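Local coordinates for protein Poly(A) RNA polymerase GLD2 (Rattus norvegicus, PDB 6LBK) that probably extends the 3' ends of selected cytoplasmic mRNAs with poly(A) tails from ATP and adds single nucleotides to certain microRNAs, this chain being its catalytic part, at residues A[55-58]-A[59-62]; A[65-68]-A[69-73]; A[96-99]-A[100-103]; A[190-193]-A[194-198]; A[225-228]-A[229-233]. The protein carries 1 engineered substitution. All coordinates share one frame; numbering follows the deposited sequence.

How the interactions relate
All five contacts are local, mostly joining residues about a helical turn apart. Interactions 4 and 5 are mostly buried, 1 and 3 partly buried, and 2 lies at the surface. Interaction 1 combines a leucine-phenylalanine pair with a threonine hydroxyl bond; in 2 a first-turn carboxylate accepts the N-H of the N-cap residue; in 3 an asparagine shapes a loop; in 4 a tyrosine stands over a guanidinium face at a helix end; 5 joins serine hydroxyls and a tyrosine-leucine pair. Interaction 3 touches 2, 4 and 5, and 4 packs on 5. Interaction 1 touches none; its nearest atoms are about 6 Å from 3 and 4, and its helix precedes that of 2.

Interaction 1 (A[55-58]-A[59-62]); sequences QILE and LFET
Leu57 lays its CD2 methyl obliquely against the ring of Phe60, three residues further along the same helix, with Leu57 CD2 4.2 Å from Phe60 CD2. The ring reaches this place because its CG is anti to the backbone N (chi1 174°). Both residues are buried, and large apolar groups suit them: Leu57 continues onto Leu45, Pro46 and Leu283, while Phe60 meets Arg201 and Pro202. Ile56 and Leu59 extend the apolar surface, the first onto Leu283 and Leu287 of helix 283-297, the second onto Val206 of helix 200-213.

The other side of the helix is polar. Glu58 and Glu61 are exposed, as their charges favour, yet the aliphatic part of Glu61 still lies close to the backbone, its CG 3.0 Å from Leu57 O. Glu58 O is gripped twice by Thr62, by N at 3.1 Å and by OG1 at 3.0 Å, the two donors arriving from opposite faces of the carbonyl plane. This second grip, a common way for a helical threonine to satisfy its hydroxyl, depends on OG1 sitting between the backbone N and the carbonyl carbon (chi1 59°). Regular bonds such as Phe60 N to Ile56 O, 2.9 Å, run through the rest of the turn. The division into an apolar side and one bearing glutamates is characteristic of an amphipathic helix, here helix 51-63 packed on helices 200-213 and 283-297.

Interaction 2 (A[65-68]-A[69-73]); sequences QQAS and DLKKK
Asp69 reaches back to the residue before the helix, where its OD2 accepts the backbone N-H of Gln66 at 2.8 Å through the anti lone pair. Its CG lies beside its own backbone N (chi1 -53°), which directs the carboxylate to the helix start. Gln66 is the N-cap residue, so this is the side-chain-to-N-cap half of a capping box; a short acid suits the place and probably gains from the helix dipole. Gln66 O in turn accepts Leu70 N at 3.2 Å. A leucine in place of Asp69 would probably leave Gln66 N without its acceptor and the first turn more likely to fray.

Gln65 crosses Leu70 at about a right angle, NE2 lying 3.7 Å from Leu70 CD1. Its OE1 receives a weak bond from Lys73 NZ, 3.4 Å away, over a long extended lysine chain whose stronger partner is Ser108 O.

Further out, Ser99 O takes Gln65 NE2, and Arg106 touches both Gln66 and Asp69. Lys73 comes within about 6 Å of the side chain of Asp109, a probable metal ligand. Helix 67-85 thus starts beside the loop between strands 91-96 and 110-116, and Lys73 rests on Val172 and Phe174 of strand 172-178.

Interaction 3 (A[96-99]-A[100-103]); sequences VGSS and LNGF
Gly97 O is the tight centre of this turn, taking two backbone donors: Asn101 N at 2.7 Å, nearly along the C=O axis, and Leu100 N at 2.9 Å, from well above the carbonyl plane. Asn101 closes over the same carbonyl, its CG 3.1 Å from Gly97 O. There its CG sits between the backbone N and the carbonyl carbon (chi1 69°), turning OD1 onward along the chain to accept Phe103 N at 2.7 Å. That bond makes an Asx turn. Two glycines let the chain bend so sharply: Gly97 and Gly102 both have positive phi, and a side chain on Gly102 would be jammed against the preceding carbonyl.

Against these short, direct bonds, the other end of the amide is the looser side, where a water mediates. Asn101 ND2 donates to it at 2.9 Å, and the same water is 2.9 Å from Ser98 OG, bridging two side chains that do not bond to each other. With an alanine here instead of Asn101, Phe103 N would probably lose its acceptor and the water one of its partners, freeing the turn to shift.

Phe103 is buried against Val200 and Val204, while Thr187 OG1 accepts the N-H of Gly97. The Gly-Ser turn after strand 91-96, followed by Asp109 and Asp111, which by similarity bind the catalytic magnesium, is the signature of the nucleotidyltransferase fold of DNA polymerase beta-like enzymes.

Interaction 4 (A[190-193]-A[194-198]); sequences LRTY and AYLEN
Arg191 and Tyr195 meet where helix 182-194 ends and the chain turns out of helical geometry, the pair lying at the outer side of an otherwise buried helix C terminus. Their side chains cross at a slant, guanidinium and ring planes 50° apart, so the two groups are not stacked flat. Tyr195 CE2 stands over one face of the guanidinium, toward its rim, 3.7 Å from Arg191 NH2. The arginine gets there on an extended chain, its CG anti to the backbone N (chi1 174°), and NH2 also donates to Leu100 O. Length and charge both suit this position: one end of the residue spans to the loop, the other stays in the helix. The tyrosine turns its edge to the backbone, CD2 lying 3.4 Å from Arg191 O near the ring plane. That same oxygen accepts Tyr195 N at 3.2 Å.

Leu196 lies back along the last turn, its CB 3.2 Å from Thr192 O, and its side chain reaches Pro246 and Leu248. Tyr193 sends its hydroxyl to the backbone N of Leu248, while Thr192 OG1 bonds to Phe188 O within the helix. Ala194, the last helical residue, is small enough for Phe103 and Arg201 to pack against it. At Leu196 the regular helical bonding gives way: its N donates only three residues back, to Tyr193 O at 3.0 Å, from 71° out of the carbonyl plane.

Interaction 5 (A[225-228]-A[229-233]); sequences SSYS and LVLMV
Four backbone N-H groups, each donating to the carbonyl four residues back, open helix 226-239, from Leu229 N on Ser225 O at 3.0 Å to Met232 N on Ser228 O at 2.9 Å. Ser225 is the N-cap.

The main side-chain pair is Tyr227 with Leu231, one turn apart. Leu231 CD1 stands over the centre of the phenol ring, 4.1 Å from the centroid of the Tyr227 ring and only 11° off its normal, a CH-pi contact. Its other methyl packs nearer the rim, Leu231 CD2 lying 3.8 Å from Tyr227 CE1. The ring comes under the leucine because Tyr227 CG is anti to the backbone N (chi1 -170°), while the branched leucine end offers two methyls at once. The hydroxyl reaches away to Glu330 OE2, and the ring also packs on Leu190 and Asn186 of helix 182-194.

On another side, Ser225 OG and Ser228 OG are hydrogen-bonded at 2.9 Å, and Ser228 OG also bonds to Thr337 OG1. A short hydroxyl residue suits a helix start because it stays close to the first-turn backbone. Further on, Val230 CG2 is close to its own helix, 3.1 Å from Ser226 O, while the valine packs on Leu190 and Phe103. Val233 and Leu229 turn to helix 200-213.

The chemistry thus divides: the hydroxyls of Ser228 and Tyr227 tie the first turn to Thr337 and Glu330, and apolar groups join three helices. Tyr227 serves both, the bond at OH fixing where the far end of its ring lies and the packing of Leu231 over its face probably resisting rotation.

Interaction 1 (A[55-58]-A[59-62])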
# COMPACT_ATOMS: atom_id res chain seq x y z
N GLN A 55 -2.23 -21.84 6.05
CA GLN A 55 -3.42 -21.02 5.87
C GLN A 55 -3.07 -19.65 5.30
O GLN A 55 -3.86 -19.09 4.54
CB GLN A 55 -4.17 -20.85 7.20
CG GLN A 55 -4.96 -22.06 7.62
CD GLN A 55 -5.45 -21.92 9.02
OE1 GLN A 55 -4.75 -21.38 9.87
NE2 GLN A 55 -6.66 -22.40 9.28
N ILE A 56 -1.90 -19.13 5.65
CA ILE A 56 -1.47 -17.83 5.12
C ILE A 56 -1.17 -17.95 3.64
O ILE A 56 -1.53 -17.08 2.85
CB ILE A 56 -0.24 -17.31 5.89
CG1 ILE A 56 -0.60 -16.96 7.34
CG2 ILE A 56 0.38 -16.12 5.11
CD1 ILE A 56 0.58 -16.55 8.18
N LEU A 57 -0.51 -19.05 3.23
CA LEU A 57 -0.29 -19.27 1.80
C LEU A 57 -1.59 -19.56 1.06
O LEU A 57 -1.75 -19.13 -0.08
CB LEU A 57 0.71 -20.39 1.57
CG LEU A 57 2.11 -19.86 1.82
CD1 LEU A 57 3.06 -21.01 1.89
CD2 LEU A 57 2.48 -18.95 0.73
N GLU A 58 -2.51 -20.32 1.68
CA GLU A 58 -3.81 -20.58 1.06
C GLU A 58 -4.57 -19.28 0.81
O GLU A 58 -5.11 -19.06 -0.29
CB GLU A 58 -4.63 -21.53 1.94
CG GLU A 58 -4.67 -22.97 1.47
CD GLU A 58 -5.23 -23.94 2.52
OE1 GLU A 58 -6.39 -23.75 2.96
OE2 GLU A 58 -4.53 -24.91 2.88
N LEU A 59 -4.61 -18.40 1.81
CA LEU A 59 -5.26 -17.11 1.65
C LEU A 59 -4.52 -16.26 0.62
O LEU A 59 -5.15 -15.56 -0.20
CB LEU A 59 -5.33 -16.39 3.00
CG LEU A 59 -6.02 -15.03 3.02
CD1 LEU A 59 -7.51 -15.22 2.96
CD2 LEU A 59 -5.64 -14.26 4.25
N PHE A 60 -3.19 -16.30 0.64
CA PHE A 60 -2.41 -15.56 -0.33
C PHE A 60 -2.75 -15.98 -1.75
O PHE A 60 -3.06 -15.14 -2.60
CB PHE A 60 -0.92 -15.75 -0.05
CG PHE A 60 -0.05 -15.13 -1.09
CD1 PHE A 60 -0.23 -13.79 -1.45
CD2 PHE A 60 0.95 -15.87 -1.70
CE1 PHE A 60 0.55 -13.20 -2.43
CE2 PHE A 60 1.75 -15.29 -2.67
CZ PHE A 60 1.55 -13.94 -3.04
N GLU A 61 -2.75 -17.28 -2.00
CA GLU A 61 -2.91 -17.77 -3.36
C GLU A 61 -4.34 -17.59 -3.87
O GLU A 61 -4.53 -17.35 -5.07
CB GLU A 61 -2.52 -19.23 -3.40
CG GLU A 61 -1.09 -19.47 -3.01
CD GLU A 61 -0.54 -20.70 -3.67
OE1 GLU A 61 -0.19 -21.66 -2.94
OE2 GLU A 61 -0.47 -20.70 -4.92
N THR A 62 -5.34 -17.65 -2.99
CA THR A 62 -6.69 -17.42 -3.49
C THR A 62 -7.08 -15.94 -3.58
O THR A 62 -7.92 -15.59 -4.41
CB THR A 62 -7.72 -18.21 -2.65
OG1 THR A 62 -7.65 -17.81 -1.28
CG2 THR A 62 -7.49 -19.72 -2.77

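Interaction 2 (A[65-68]-A[69-73])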
# COMPACT_ATOMS: atom_id res chain seq x y z
N GLN A 65 -3.86 -10.79 -6.43
CA GLN A 65 -4.36 -10.24 -7.69
C GLN A 65 -3.90 -11.10 -8.87
O GLN A 65 -2.70 -11.34 -9.05
CB GLN A 65 -3.88 -8.79 -7.85
CG GLN A 65 -4.34 -8.12 -9.14
CD GLN A 65 -3.64 -6.79 -9.41
OE1 GLN A 65 -4.21 -5.72 -9.20
NE2 GLN A 65 -2.39 -6.85 -9.85
N GLN A 66 -4.86 -11.58 -9.65
CA GLN A 66 -4.54 -12.44 -10.78
C GLN A 66 -4.25 -11.63 -12.03
O GLN A 66 -4.71 -10.50 -12.20
CB GLN A 66 -5.69 -13.43 -11.03
CG GLN A 66 -5.87 -14.46 -9.90
CD GLN A 66 -7.19 -15.21 -9.97
OE1 GLN A 66 -8.24 -14.63 -10.26
NE2 GLN A 66 -7.15 -16.51 -9.69
N ALA A 67 -3.48 -12.24 -12.94
CA ALA A 67 -3.09 -11.56 -14.16
C ALA A 67 -4.29 -11.01 -14.92
O ALA A 67 -4.21 -9.92 -15.50
CB ALA A 67 -2.28 -12.49 -15.06
N SER A 68 -5.44 -11.72 -14.89
CA SER A 68 -6.61 -11.24 -15.63
C SER A 68 -7.21 -10.00 -14.98
O SER A 68 -7.69 -9.09 -15.70
CB SER A 68 -7.64 -12.37 -15.79
OG SER A 68 -8.37 -12.67 -14.60
N ASP A 69 -7.18 -9.91 -13.64
CA ASP A 69 -7.61 -8.69 -12.95
C ASP A 69 -6.77 -7.50 -13.41
O ASP A 69 -7.31 -6.42 -13.75
CB ASP A 69 -7.49 -8.88 -11.43
CG ASP A 69 -8.22 -10.12 -10.92
OD1 ASP A 69 -9.44 -10.27 -11.17
OD2 ASP A 69 -7.57 -10.96 -10.25
N LEU A 70 -5.45 -7.69 -13.47
CA LEU A 70 -4.52 -6.64 -13.85
C LEU A 70 -4.66 -6.30 -15.34
O LEU A 70 -4.46 -5.15 -15.74
CB LEU A 70 -3.08 -7.08 -13.52
CG LEU A 70 -1.95 -6.10 -13.85
CD1 LEU A 70 -2.14 -4.89 -12.97
CD2 LEU A 70 -0.58 -6.69 -13.68
N LYS A 71 -5.03 -7.27 -16.17
CA LYS A 71 -5.25 -6.95 -17.57
C LYS A 71 -6.51 -6.10 -17.75
O LYS A 71 -6.51 -5.18 -18.57
CB LYS A 71 -5.33 -8.22 -18.40
CG LYS A 71 -3.99 -8.95 -18.49
CD LYS A 71 -4.10 -10.26 -19.25
CE LYS A 71 -2.81 -11.07 -19.13
NZ LYS A 71 -2.95 -12.41 -19.74
N LYS A 72 -7.58 -6.38 -16.99
CA LYS A 72 -8.78 -5.53 -17.08
C LYS A 72 -8.50 -4.11 -16.58
O LYS A 72 -9.00 -3.12 -17.15
CB LYS A 72 -9.95 -6.15 -16.33
CG LYS A 72 -10.84 -7.04 -17.21
CD LYS A 72 -10.92 -6.55 -18.68
CE LYS A 72 -11.96 -5.43 -19.02
NZ LYS A 72 -11.95 -5.12 -20.52
N LYS A 73 -7.67 -3.99 -15.55
CA LYS A 73 -7.29 -2.66 -15.08
C LYS A 73 -6.39 -1.95 -16.10
O LYS A 73 -6.51 -0.73 -16.29
CB LYS A 73 -6.62 -2.77 -13.71
CG LYS A 73 -7.59 -3.24 -12.62
CD LYS A 73 -6.91 -3.25 -11.29
CE LYS A 73 -7.76 -3.87 -10.24
NZ LYS A 73 -7.01 -3.84 -8.97

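Interaction 3 (A[96-99]-A[100-103])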
# COMPACT_ATOMS: atom_id res chain seq x y z
N VAL A 96 -0.91 2.97 -10.53
CA VAL A 96 -0.11 3.14 -9.33
C VAL A 96 -0.74 2.35 -8.17
O VAL A 96 -1.89 1.92 -8.24
CB VAL A 96 0.02 4.63 -8.96
CG1 VAL A 96 0.77 5.38 -10.03
CG2 VAL A 96 -1.38 5.25 -8.79
N GLY A 97 0.03 2.14 -7.11
CA GLY A 97 -0.52 1.54 -5.90
C GLY A 97 -0.62 0.02 -5.94
O GLY A 97 0.17 -0.66 -6.60
N SER A 98 -1.63 -0.50 -5.23
CA SER A 98 -1.80 -1.95 -5.10
C SER A 98 -1.90 -2.66 -6.45
O SER A 98 -1.47 -3.82 -6.56
CB SER A 98 -3.04 -2.24 -4.28
OG SER A 98 -2.86 -1.70 -2.98
N SER A 99 -2.46 -2.01 -7.47
CA SER A 99 -2.58 -2.65 -8.77
C SER A 99 -1.22 -3.02 -9.34
O SER A 99 -1.09 -4.05 -10.01
CB SER A 99 -3.34 -1.75 -9.73
OG SER A 99 -4.60 -1.44 -9.16
N LEU A 100 -0.18 -2.28 -8.99
CA LEU A 100 1.11 -2.53 -9.59
C LEU A 100 2.27 -2.69 -8.60
O LEU A 100 3.31 -3.20 -9.01
CB LEU A 100 1.43 -1.41 -10.59
CG LEU A 100 1.87 -1.87 -11.96
CD1 LEU A 100 1.01 -3.03 -12.48
CD2 LEU A 100 1.71 -0.65 -12.84
N ASN A 101 2.11 -2.33 -7.33
CA ASN A 101 3.22 -2.39 -6.37
C ASN A 101 3.49 -3.80 -5.85
O ASN A 101 4.30 -3.95 -4.94
CB ASN A 101 2.96 -1.45 -5.18
CG ASN A 101 1.81 -1.92 -4.29
OD1 ASN A 101 1.38 -3.06 -4.37
ND2 ASN A 101 1.29 -1.01 -3.48
N GLY A 102 2.81 -4.83 -6.36
CA GLY A 102 3.01 -6.19 -5.91
C GLY A 102 2.21 -6.62 -4.70
O GLY A 102 2.23 -7.80 -4.36
N PHE A 103 1.47 -5.72 -4.06
CA PHE A 103 0.69 -6.08 -2.89
C PHE A 103 -0.81 -6.00 -3.16
O PHE A 103 -1.60 -5.59 -2.30
CB PHE A 103 1.08 -5.20 -1.69
CG PHE A 103 2.53 -5.22 -1.36
CD1 PHE A 103 3.17 -6.39 -1.03
CD2 PHE A 103 3.26 -4.06 -1.36
CE1 PHE A 103 4.52 -6.40 -0.71
CE2 PHE A 103 4.60 -4.06 -1.05
CZ PHE A 103 5.23 -5.23 -0.73
O HOH W 1 -0.63 -0.92 -1.26

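Interaction 4 (A[190-193]-A[194-198])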
# COMPACT_ATOMS: atom_id res chain seq x y z
N LEU A 190 8.06 -0.06 -3.75
CA LEU A 190 7.33 -1.11 -3.06
C LEU A 190 7.32 -2.39 -3.87
O LEU A 190 7.53 -3.49 -3.32
CB LEU A 190 5.89 -0.65 -2.80
CG LEU A 190 5.57 -0.13 -1.40
CD1 LEU A 190 6.47 1.03 -0.97
CD2 LEU A 190 4.07 0.22 -1.31
N ARG A 191 7.14 -2.27 -5.18
CA ARG A 191 7.16 -3.44 -6.04
C ARG A 191 8.49 -4.17 -5.94
O ARG A 191 8.53 -5.41 -5.89
CB ARG A 191 6.86 -3.04 -7.50
CG ARG A 191 7.01 -4.18 -8.48
CD ARG A 191 6.37 -3.92 -9.81
NE ARG A 191 6.52 -5.07 -10.70
CZ ARG A 191 5.60 -6.02 -10.88
NH1 ARG A 191 5.86 -7.03 -11.71
NH2 ARG A 191 4.43 -5.97 -10.24
N THR A 192 9.60 -3.42 -5.84
CA THR A 192 10.91 -4.05 -5.76
C THR A 192 11.08 -4.78 -4.43
O THR A 192 11.71 -5.84 -4.39
CB THR A 192 12.01 -3.00 -5.95
OG1 THR A 192 11.78 -2.30 -7.18
CG2 THR A 192 13.38 -3.66 -6.03
N TYR A 193 10.49 -4.25 -3.37
CA TYR A 193 10.43 -4.98 -2.12
C TYR A 193 9.51 -6.19 -2.24
O TYR A 193 9.81 -7.26 -1.70
CB TYR A 193 9.90 -4.07 -1.02
CG TYR A 193 10.87 -3.09 -0.45
CD1 TYR A 193 11.97 -3.51 0.29
CD2 TYR A 193 10.66 -1.72 -0.57
CE1 TYR A 193 12.82 -2.61 0.86
CE2 TYR A 193 11.51 -0.81 -0.01
CZ TYR A 193 12.58 -1.26 0.71
OH TYR A 193 13.43 -0.35 1.27
N ALA A 194 8.38 -6.02 -2.95
CA ALA A 194 7.36 -7.07 -3.01
C ALA A 194 7.93 -8.36 -3.60
O ALA A 194 7.44 -9.45 -3.30
CB ALA A 194 6.15 -6.59 -3.81
N TYR A 195 8.92 -8.26 -4.47
CA TYR A 195 9.49 -9.44 -5.09
C TYR A 195 10.94 -9.67 -4.65
O TYR A 195 11.62 -10.55 -5.20
CB TYR A 195 9.36 -9.34 -6.61
CG TYR A 195 7.91 -9.37 -7.06
CD1 TYR A 195 7.25 -10.57 -7.29
CD2 TYR A 195 7.18 -8.18 -7.21
CE1 TYR A 195 5.91 -10.60 -7.68
CE2 TYR A 195 5.85 -8.20 -7.60
CZ TYR A 195 5.22 -9.40 -7.84
OH TYR A 195 3.89 -9.39 -8.23
N LEU A 196 11.42 -8.92 -3.65
CA LEU A 196 12.79 -9.10 -3.17
C LEU A 196 12.91 -10.38 -2.33
O LEU A 196 13.99 -10.96 -2.23
CB LEU A 196 13.24 -7.87 -2.37
CG LEU A 196 14.73 -7.49 -2.33
CD1 LEU A 196 15.17 -6.97 -3.69
CD2 LEU A 196 15.06 -6.48 -1.22
N GLU A 197 11.80 -10.82 -1.73
CA GLU A 197 11.77 -12.06 -0.97
C GLU A 197 10.35 -12.63 -0.94
O GLU A 197 9.38 -11.88 -0.83
CB GLU A 197 12.27 -11.82 0.43
CG GLU A 197 12.17 -13.00 1.27
CD GLU A 197 12.84 -12.73 2.53
OE1 GLU A 197 13.62 -11.75 2.52
OE2 GLU A 197 12.60 -13.45 3.52
N ASN A 198 10.26 -13.96 -0.98
CA ASN A 198 9.00 -14.66 -1.22
C ASN A 198 8.00 -14.55 -0.07
O ASN A 198 6.83 -14.87 -0.28
CB ASN A 198 9.24 -16.14 -1.52
CG ASN A 198 10.28 -16.78 -0.60
OD1 ASN A 198 10.36 -16.46 0.58
ND2 ASN A 198 11.04 -17.73 -1.14

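Interaction 5 (A[225-228]-A[229-233])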
# COMPACT_ATOMS: atom_id res chain seq x y z
N SER A 225 -3.87 3.73 6.78
CA SER A 225 -3.91 3.55 5.34
C SER A 225 -3.16 2.28 4.96
O SER A 225 -2.26 1.82 5.67
CB SER A 225 -3.29 4.75 4.62
OG SER A 225 -1.91 4.85 4.88
N SER A 226 -3.54 1.72 3.80
CA SER A 226 -2.87 0.53 3.30
C SER A 226 -1.38 0.79 3.15
O SER A 226 -0.56 -0.08 3.45
CB SER A 226 -3.46 0.12 1.97
OG SER A 226 -4.68 -0.57 2.15
N TYR A 227 -1.03 1.99 2.69
CA TYR A 227 0.37 2.36 2.52
C TYR A 227 1.09 2.41 3.86
O TYR A 227 2.25 1.98 3.96
CB TYR A 227 0.47 3.70 1.80
CG TYR A 227 1.85 4.12 1.32
CD1 TYR A 227 2.75 3.20 0.80
CD2 TYR A 227 2.23 5.47 1.34
CE1 TYR A 227 4.01 3.59 0.33
CE2 TYR A 227 3.48 5.88 0.88
CZ TYR A 227 4.36 4.93 0.37
OH TYR A 227 5.60 5.33 -0.11
N SER A 228 0.43 2.94 4.90
CA SER A 228 1.03 2.93 6.23
C SER A 228 1.33 1.51 6.67
O SER A 228 2.43 1.21 7.13
CB SER A 228 0.11 3.59 7.23
OG SER A 228 0.04 4.98 6.98
N LEU A 229 0.35 0.61 6.50
CA LEU A 229 0.55 -0.78 6.89
C LEU A 229 1.70 -1.41 6.13
O LEU A 229 2.52 -2.12 6.72
CB LEU A 229 -0.72 -1.60 6.66
CG LEU A 229 -1.75 -1.77 7.74
CD1 LEU A 229 -2.83 -2.57 7.11
CD2 LEU A 229 -1.15 -2.52 8.92
N VAL A 230 1.70 -1.27 4.81
CA VAL A 230 2.77 -1.83 3.98
C VAL A 230 4.11 -1.34 4.46
O VAL A 230 5.07 -2.10 4.52
CB VAL A 230 2.56 -1.49 2.48
CG1 VAL A 230 3.72 -2.02 1.67
CG2 VAL A 230 1.27 -2.12 1.98
N LEU A 231 4.20 -0.07 4.78
CA LEU A 231 5.46 0.47 5.28
C LEU A 231 5.77 -0.10 6.65
O LEU A 231 6.94 -0.26 6.99
CB LEU A 231 5.41 2.01 5.33
CG LEU A 231 5.34 2.82 4.01
CD1 LEU A 231 5.35 4.34 4.26
CD2 LEU A 231 6.44 2.46 3.03
N MET A 232 4.75 -0.46 7.43
CA MET A 232 4.98 -1.00 8.76
C MET A 232 5.45 -2.45 8.70
O MET A 232 6.36 -2.86 9.44
CB MET A 232 3.72 -0.87 9.59
CG MET A 232 3.45 0.53 10.12
SD MET A 232 1.72 0.69 10.67
CE MET A 232 1.61 -0.48 12.00
N VAL A 233 4.81 -3.25 7.84
CA VAL A 233 5.29 -4.60 7.55
C VAL A 233 6.73 -4.55 7.07
O VAL A 233 7.58 -5.29 7.56
CB VAL A 233 4.38 -5.30 6.52
CG1 VAL A 233 4.88 -6.68 6.23
CG2 VAL A 233 2.97 -5.36 6.97